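TlmII (PDB 4HVM) takes part in tallysomycin biosynthesis and probably works as a condensation-domain protein of the nonribosomal peptide synthetase kind, perhaps binding phosphopantetheine. Local coordinates at residues 49-52 against 53-56; 57-60 against 61-65; 105-108 against 109-112. One frame throughout, in Å; residues are numbered along the deposited sequence.

In the fold
All three contacts are local, each a matter of neighbouring turns of one helix, contacts 2 and 3 running on past its C-terminal end, and all fall in the range of the Condensation family. Contacts 1 and 2 follow each other along helix 49-62, their centres about 13 Å apart: the first covers its N-terminal turns, the second its last turns and the exit toward strand 68-72. Contact 3 comes later, at the C-terminal end of helix 98-110, its centre about 22 Å from each of the others and its nearest atoms about 12 Å away. The two helices pack on opposite faces of the mixed sheet that includes strands 122-128 and 133-141, so the sheet is layered between them.

Contact 1 (49-52 against 53-56); sequences DDRL and AAAA
The side chain of Arg51 leaves the helix with CG opposite the backbone N (chi1 -179°) and then bends at chi2 (64°), which turns the guanidinium along the axis toward the next turn. There its NH1 comes within 3.8 Å of Ala54 CB, and the methyl meets the edge of the flat group, near its plane, not a face. This is a loose van der Waals touch of a polar nitrogen on a methyl, and the Arg51 side chain also touches Tyr161 of helix 147-161. Leu52 likewise has CG anti to its N (chi1 -178°), a setting from which its branched end reaches both Leu126 and Val157, bridging sheet and helix.

The backbone beneath is regular, with four successive i to i+4 hydrogen bonds securing these first turns. Ala53 N donates to Asp49 O over 2.7 Å; Ala54, Ala55 and Ala56 repeat the pattern with the carbonyls of Asp50, Arg51 and Leu52.

Ala53 and Ala56 lie against strands 87-91 and 122-128, and Ala55 meets Ala160 of helix 147-161. Asp49 ties the start of the helix to the sheet through a salt bridge to Arg128.

The arrangement is that of an amphipathic alpha-helix, alanine-rich where it packs on the mixed sheet of a condensation-type fold, with Asp50 and Ala54 turned to solvent.

Contact 2 (57-60 against 61-65); sequences DEVL and DAFPL
Phe63 sets the edge of its ring beside Val59, one turn back on the helix. The valine's CG1 lies in the plane of the ring, 3.7 Å from CD2 and a little farther from CE2, so the methyl meets the rim and not a face. The two side chains run side by side in the same direction. Val59 holds CG1 opposite its backbone N (chi1 175°), which swings that methyl toward the helix end, while Phe63 has CG beside its own N (chi1 -71°), which lays the ring back along the helix next to that methyl.

The same pair is joined through the backbone. Phe63 N donates to Val59 O over 3.2 Å, and that carbonyl oxygen also sits at the ring edge, 3.5 Å from Phe63 CD2. Ahead of it, Ala62 N makes a straighter bond to Glu58 O, 3.0 Å long with an angle of 155° at the hydrogen. Asp61 N is shared weakly between Asp57 O and Glu58 O. Phe63 is the first residue to abandon helical torsions, which turns the chain out of the helix into Pro64.

Beyond the pair, Tyr170 packs edge-to-face with the Phe63 ring, and Val59 presses on Ala156 and Val157 of helix 147-161. A serine in place of Phe63 would probably open a gap beside Val59 CG1 and remove the ring that Tyr170 packs against edge-to-face.

Near the helix end, the carbonyls Leu60 O and Asp61 O accept hydrogen bonds from Arg67, NE and NH2 respectively. Val59 and Phe63 thus give apolar packing among buried side chains, while Arg67 takes two of the last carbonyls; its positive charge would probably suit the negative end of the helix dipole.

Contact 3 (105-108 against 109-112); sequences LLRA and DRDR
The guanidinium of Arg110 has the backbone and side chain of Arg107 over one face: Arg107 CA stands 4.1 Å above the plane, displaced toward the rim, and Arg107 CG lies 3.8 Å from Arg110 NH1. At the edge, in the plane, is Asp111 OD1. Arg110 NE donates to that oxygen over 3.1 Å on its syn side, though 32° out of the carboxylate plane, in a nearly straight salt-bridged hydrogen bond (162°), and NH1 adds a weak second one. The chain of Arg110 starts out opposite its backbone N and bends at chi3, which folds the flat end back over Arg107 and beside Asp111.

Arg107 and Arg110 run alongside each other with their guanidinium planes 20° apart. Arg107 NH2 hydrogen-bonds to Asp393 O, while a sulfate, probably from the crystallisation liquor, lies about 5 Å from the Arg110 side chain.

Farther along the chain, Arg112 NH2 grips Asp109 OD1 at 2.9 Å, with the carboxylate at the edge of its guanidinium. The other oxygen of Asp109, OD2, is taken by Arg123 and His125 of strand 122-128, so both oxygens of this carboxylate are engaged.

In the backbone, Asp109 N to Leu105 O (3.0 Å) and Arg110 N to Leu106 O (2.9 Å) are the last good helical bonds; Asp111 N is shared weakly by Arg107 O and Ala108 O. The contact is the charged C-terminal end of the helix in a beta-alpha-beta crossover, where helix 98-110 links the adjacent parallel strands 87-91 and 122-128.

Contact 1 (49-52 against 53-56)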
loop_
_atom_site.group_PDB
_atom_site.type_symbol
_atom_site.label_atom_id
_atom_site.label_comp_id
_atom_site.label_asym_id
_atom_site.label_seq_id
_atom_site.Cartn_x
_atom_site.Cartn_y
_atom_site.Cartn_z
ATOM N N ASP A 49 16.930 -24.512 6.817
ATOM C CA ASP A 49 17.189 -23.415 5.889
ATOM C C ASP A 49 17.166 -23.856 4.430
ATOM O O ASP A 49 16.558 -23.199 3.585
ATOM C CB ASP A 49 18.526 -22.738 6.204
ATOM C CG ASP A 49 18.454 -21.843 7.425
ATOM O OD1 ASP A 49 17.331 -21.563 7.897
ATOM O OD2 ASP A 49 19.526 -21.410 7.901
ATOM N N ASP A 50 17.829 -24.971 4.143
ATOM C CA ASP A 50 17.904 -25.488 2.783
ATOM C C ASP A 50 16.525 -25.874 2.268
ATOM O O ASP A 50 16.218 -25.691 1.090
ATOM C CB ASP A 50 18.852 -26.686 2.722
ATOM C CG ASP A 50 20.286 -26.311 3.052
ATOM O OD1 ASP A 50 20.767 -25.284 2.523
ATOM O OD2 ASP A 50 20.926 -27.036 3.845
ATOM N N ARG A 51 15.696 -26.407 3.161
ATOM C CA ARG A 51 14.337 -26.787 2.807
ATOM C C ARG A 51 13.507 -25.542 2.525
ATOM O O ARG A 51 12.695 -25.521 1.602
ATOM C CB ARG A 51 13.693 -27.605 3.927
ATOM C CG ARG A 51 12.279 -28.068 3.619
ATOM C CD ARG A 51 12.261 -29.020 2.433
ATOM N NE ARG A 51 10.918 -29.196 1.883
ATOM C CZ ARG A 51 10.432 -28.498 0.861
ATOM N NH1 ARG A 51 11.177 -27.572 0.268
ATOM N NH2 ARG A 51 9.200 -28.727 0.426
ATOM N N LEU A 52 13.719 -24.504 3.328
ATOM C CA LEU A 52 13.014 -23.244 3.150
ATOM C C LEU A 52 13.488 -22.531 1.889
ATOM O O LEU A 52 12.689 -21.923 1.173
ATOM C CB LEU A 52 13.210 -22.346 4.371
ATOM C CG LEU A 52 12.483 -20.998 4.363
ATOM C CD1 LEU A 52 10.977 -21.178 4.222
ATOM C CD2 LEU A 52 12.818 -20.219 5.622
ATOM N N ALA A 53 14.790 -22.612 1.623
ATOM C CA ALA A 53 15.372 -22.019 0.426
ATOM C C ALA A 53 14.832 -22.695 -0.827
ATOM O O ALA A 53 14.567 -22.035 -1.832
ATOM C CB ALA A 53 16.890 -22.124 0.468
ATOM N N ALA A 54 14.664 -24.012 -0.758
ATOM C CA ALA A 54 14.107 -24.768 -1.869
ATOM C C ALA A 54 12.647 -24.396 -2.082
ATOM O O ALA A 54 12.162 -24.360 -3.214
ATOM C CB ALA A 54 14.239 -26.256 -1.608
ATOM N N ALA A 55 11.951 -24.112 -0.986
ATOM C CA ALA A 55 10.547 -23.734 -1.052
ATOM C C ALA A 55 10.386 -22.394 -1.756
ATOM O O ALA A 55 9.439 -22.189 -2.515
ATOM C CB ALA A 55 9.945 -23.679 0.342
ATOM N N ALA A 56 11.319 -21.484 -1.498
ATOM C CA ALA A 56 11.279 -20.160 -2.106
ATOM C C ALA A 56 11.464 -20.253 -3.615
ATOM O O ALA A 56 10.771 -19.579 -4.377
ATOM C CB ALA A 56 12.341 -19.270 -1.497
#

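Contact 2 (57-60 against 61-65)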
loop_
_atom_site.group_PDB
_atom_site.type_symbol
_atom_site.label_atom_id
_atom_site.label_comp_id
_atom_site.label_asym_id
_atom_site.label_seq_id
_atom_site.Cartn_x
_atom_site.Cartn_y
_atom_site.Cartn_z
ATOM N N ASP A 57 12.405 -21.092 -4.036
ATOM C CA ASP A 57 12.673 -21.306 -5.453
ATOM C C ASP A 57 11.455 -21.895 -6.152
ATOM O O ASP A 57 11.174 -21.575 -7.307
ATOM C CB ASP A 57 13.875 -22.234 -5.636
ATOM C CG ASP A 57 15.186 -21.571 -5.261
ATOM O OD1 ASP A 57 15.326 -20.354 -5.502
ATOM O OD2 ASP A 57 16.078 -22.267 -4.729
ATOM N N GLU A 58 10.736 -22.756 -5.439
ATOM C CA GLU A 58 9.544 -23.400 -5.976
ATOM C C GLU A 58 8.446 -22.375 -6.243
ATOM O O GLU A 58 7.754 -22.442 -7.260
ATOM C CB GLU A 58 9.047 -24.477 -5.008
ATOM C CG GLU A 58 7.794 -25.209 -5.459
ATOM C CD GLU A 58 7.366 -26.280 -4.474
ATOM O OE1 GLU A 58 8.200 -26.691 -3.640
ATOM O OE2 GLU A 58 6.192 -26.705 -4.532
ATOM N N VAL A 59 8.297 -21.424 -5.324
ATOM C CA VAL A 59 7.293 -20.376 -5.460
ATOM C C VAL A 59 7.680 -19.384 -6.550
ATOM O O VAL A 59 6.829 -18.938 -7.324
ATOM C CB VAL A 59 7.074 -19.634 -4.126
ATOM C CG1 VAL A 59 6.123 -18.463 -4.315
ATOM C CG2 VAL A 59 6.537 -20.594 -3.081
ATOM N N LEU A 60 8.968 -19.054 -6.618
ATOM C CA LEU A 60 9.479 -18.160 -7.657
ATOM C C LEU A 60 9.271 -18.752 -9.046
ATOM O O LEU A 60 9.162 -18.024 -10.032
ATOM C CB LEU A 60 10.965 -17.856 -7.439
ATOM C CG LEU A 60 11.304 -16.948 -6.251
ATOM C CD1 LEU A 60 12.807 -16.709 -6.155
ATOM C CD2 LEU A 60 10.541 -15.629 -6.335
ATOM N N ASP A 61 9.215 -20.076 -9.112
ATOM C CA ASP A 61 9.003 -20.777 -10.369
ATOM C C ASP A 61 7.523 -20.811 -10.728
ATOM O O ASP A 61 7.143 -20.517 -11.860
ATOM C CB ASP A 61 9.552 -22.203 -10.278
ATOM C CG ASP A 61 9.182 -23.055 -11.481
ATOM O OD1 ASP A 61 9.955 -23.070 -12.464
ATOM O OD2 ASP A 61 8.122 -23.719 -11.442
ATOM N N ALA A 62 6.697 -21.169 -9.750
ATOM C CA ALA A 62 5.269 -21.363 -9.973
ATOM C C ALA A 62 4.548 -20.076 -10.361
ATOM O O ALA A 62 3.489 -20.119 -10.982
ATOM C CB ALA A 62 4.621 -21.979 -8.742
ATOM N N PHE A 63 5.120 -18.937 -9.984
ATOM C CA PHE A 63 4.530 -17.640 -10.303
ATOM C C PHE A 63 5.405 -16.855 -11.274
ATOM O O PHE A 63 6.255 -16.074 -10.851
ATOM C CB PHE A 63 4.327 -16.809 -9.035
ATOM C CG PHE A 63 3.233 -17.314 -8.140
ATOM C CD1 PHE A 63 1.903 -17.187 -8.506
ATOM C CD2 PHE A 63 3.535 -17.893 -6.919
ATOM C CE1 PHE A 63 0.896 -17.641 -7.677
ATOM C CE2 PHE A 63 2.533 -18.347 -6.086
ATOM C CZ PHE A 63 1.212 -18.222 -6.463
ATOM N N PRO A 64 5.187 -17.044 -12.583
ATOM C CA PRO A 64 5.973 -16.348 -13.613
ATOM C C PRO A 64 5.913 -14.826 -13.505
ATOM O O PRO A 64 6.780 -14.146 -14.058
ATOM C CB PRO A 64 5.334 -16.815 -14.926
ATOM C CG PRO A 64 3.987 -17.372 -14.532
ATOM C CD PRO A 64 4.178 -17.942 -13.168
ATOM N N LEU A 65 4.915 -14.307 -12.796
ATOM C CA LEU A 65 4.799 -12.866 -12.599
ATOM C C LEU A 65 5.981 -12.327 -11.801
ATOM O O LEU A 65 6.447 -11.213 -12.035
ATOM C CB LEU A 65 3.491 -12.522 -11.886
ATOM C CG LEU A 65 3.328 -11.056 -11.478
ATOM C CD1 LEU A 65 3.296 -10.156 -12.700
ATOM C CD2 LEU A 65 2.088 -10.857 -10.631
#

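Contact 3 (105-108 against 109-112)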
loop_
_atom_site.group_PDB
_atom_site.type_symbol
_atom_site.label_atom_id
_atom_site.label_comp_id
_atom_site.label_asym_id
_atom_site.label_seq_id
_atom_site.Cartn_x
_atom_site.Cartn_y
_atom_site.Cartn_z
ATOM N N LEU A 105 18.425 -4.445 6.967
ATOM C CA LEU A 105 18.823 -5.216 5.793
ATOM C C LEU A 105 17.799 -5.076 4.670
ATOM O O LEU A 105 18.147 -4.767 3.530
ATOM C CB LEU A 105 19.002 -6.691 6.164
ATOM C CG LEU A 105 19.498 -7.669 5.096
ATOM C CD1 LEU A 105 20.387 -8.724 5.730
ATOM C CD2 LEU A 105 18.332 -8.331 4.385
ATOM N N LEU A 106 16.536 -5.322 4.998
ATOM C CA LEU A 106 15.460 -5.258 4.017
ATOM C C LEU A 106 15.273 -3.842 3.478
ATOM O O LEU A 106 15.030 -3.650 2.286
ATOM C CB LEU A 106 14.158 -5.778 4.623
ATOM C CG LEU A 106 14.178 -7.254 5.012
ATOM C CD1 LEU A 106 12.880 -7.652 5.679
ATOM C CD2 LEU A 106 14.428 -8.109 3.782
ATOM N N ARG A 107 15.385 -2.857 4.364
ATOM C CA ARG A 107 15.328 -1.457 3.962
ATOM C C ARG A 107 16.444 -1.127 2.980
ATOM O O ARG A 107 16.228 -0.419 1.997
ATOM C CB ARG A 107 15.443 -0.538 5.178
ATOM C CG ARG A 107 14.167 -0.370 5.980
ATOM C CD ARG A 107 14.407 0.536 7.180
ATOM N NE ARG A 107 13.185 0.795 7.936
ATOM C CZ ARG A 107 13.121 1.586 9.003
ATOM N NH1 ARG A 107 14.212 2.193 9.442
ATOM N NH2 ARG A 107 11.966 1.768 9.628
ATOM N N ALA A 108 17.638 -1.645 3.254
ATOM C CA ALA A 108 18.797 -1.378 2.413
ATOM C C ALA A 108 18.632 -1.978 1.025
ATOM O O ALA A 108 18.939 -1.335 0.021
ATOM C CB ALA A 108 20.061 -1.907 3.069
ATOM N N ASP A 109 18.138 -3.212 0.971
ATOM C CA ASP A 109 17.913 -3.880 -0.303
ATOM C C ASP A 109 16.763 -3.220 -1.055
ATOM O O ASP A 109 16.715 -3.245 -2.283
ATOM C CB ASP A 109 17.616 -5.364 -0.090
ATOM C CG ASP A 109 17.542 -6.135 -1.395
ATOM O OD1 ASP A 109 18.607 -6.510 -1.931
ATOM O OD2 ASP A 109 16.421 -6.367 -1.890
ATOM N N ARG A 110 15.840 -2.630 -0.303
ATOM C CA ARG A 110 14.706 -1.921 -0.880
ATOM C C ARG A 110 15.153 -0.638 -1.570
ATOM O O ARG A 110 14.588 -0.237 -2.587
ATOM C CB ARG A 110 13.685 -1.600 0.212
ATOM C CG ARG A 110 12.454 -0.849 -0.264
ATOM C CD ARG A 110 11.718 -0.250 0.915
ATOM N NE ARG A 110 12.538 0.744 1.599
ATOM C CZ ARG A 110 12.248 1.268 2.783
ATOM N NH1 ARG A 110 13.060 2.169 3.319
ATOM N NH2 ARG A 110 11.152 0.893 3.432
ATOM N N ASP A 111 16.173 0.001 -1.009
ATOM C CA ASP A 111 16.636 1.292 -1.507
ATOM C C ASP A 111 17.654 1.142 -2.631
ATOM O O ASP A 111 18.114 2.135 -3.196
ATOM C CB ASP A 111 17.233 2.128 -0.372
ATOM C CG ASP A 111 16.243 2.382 0.754
ATOM O OD1 ASP A 111 15.016 2.274 0.518
ATOM O OD2 ASP A 111 16.692 2.693 1.879
ATOM N N ARG A 112 18.002 -0.100 -2.951
ATOM C CA ARG A 112 18.989 -0.383 -3.987
ATOM C C ARG A 112 18.387 -0.172 -5.373
ATOM O O ARG A 112 17.324 -0.713 -5.678
ATOM C CB ARG A 112 19.523 -1.809 -3.837
ATOM C CG ARG A 112 20.707 -2.129 -4.731
ATOM C CD ARG A 112 21.449 -3.356 -4.230
ATOM N NE ARG A 112 20.547 -4.487 -4.031
ATOM C CZ ARG A 112 20.242 -5.376 -4.971
ATOM N NH1 ARG A 112 20.769 -5.269 -6.183
ATOM N NH2 ARG A 112 19.409 -6.372 -4.699
#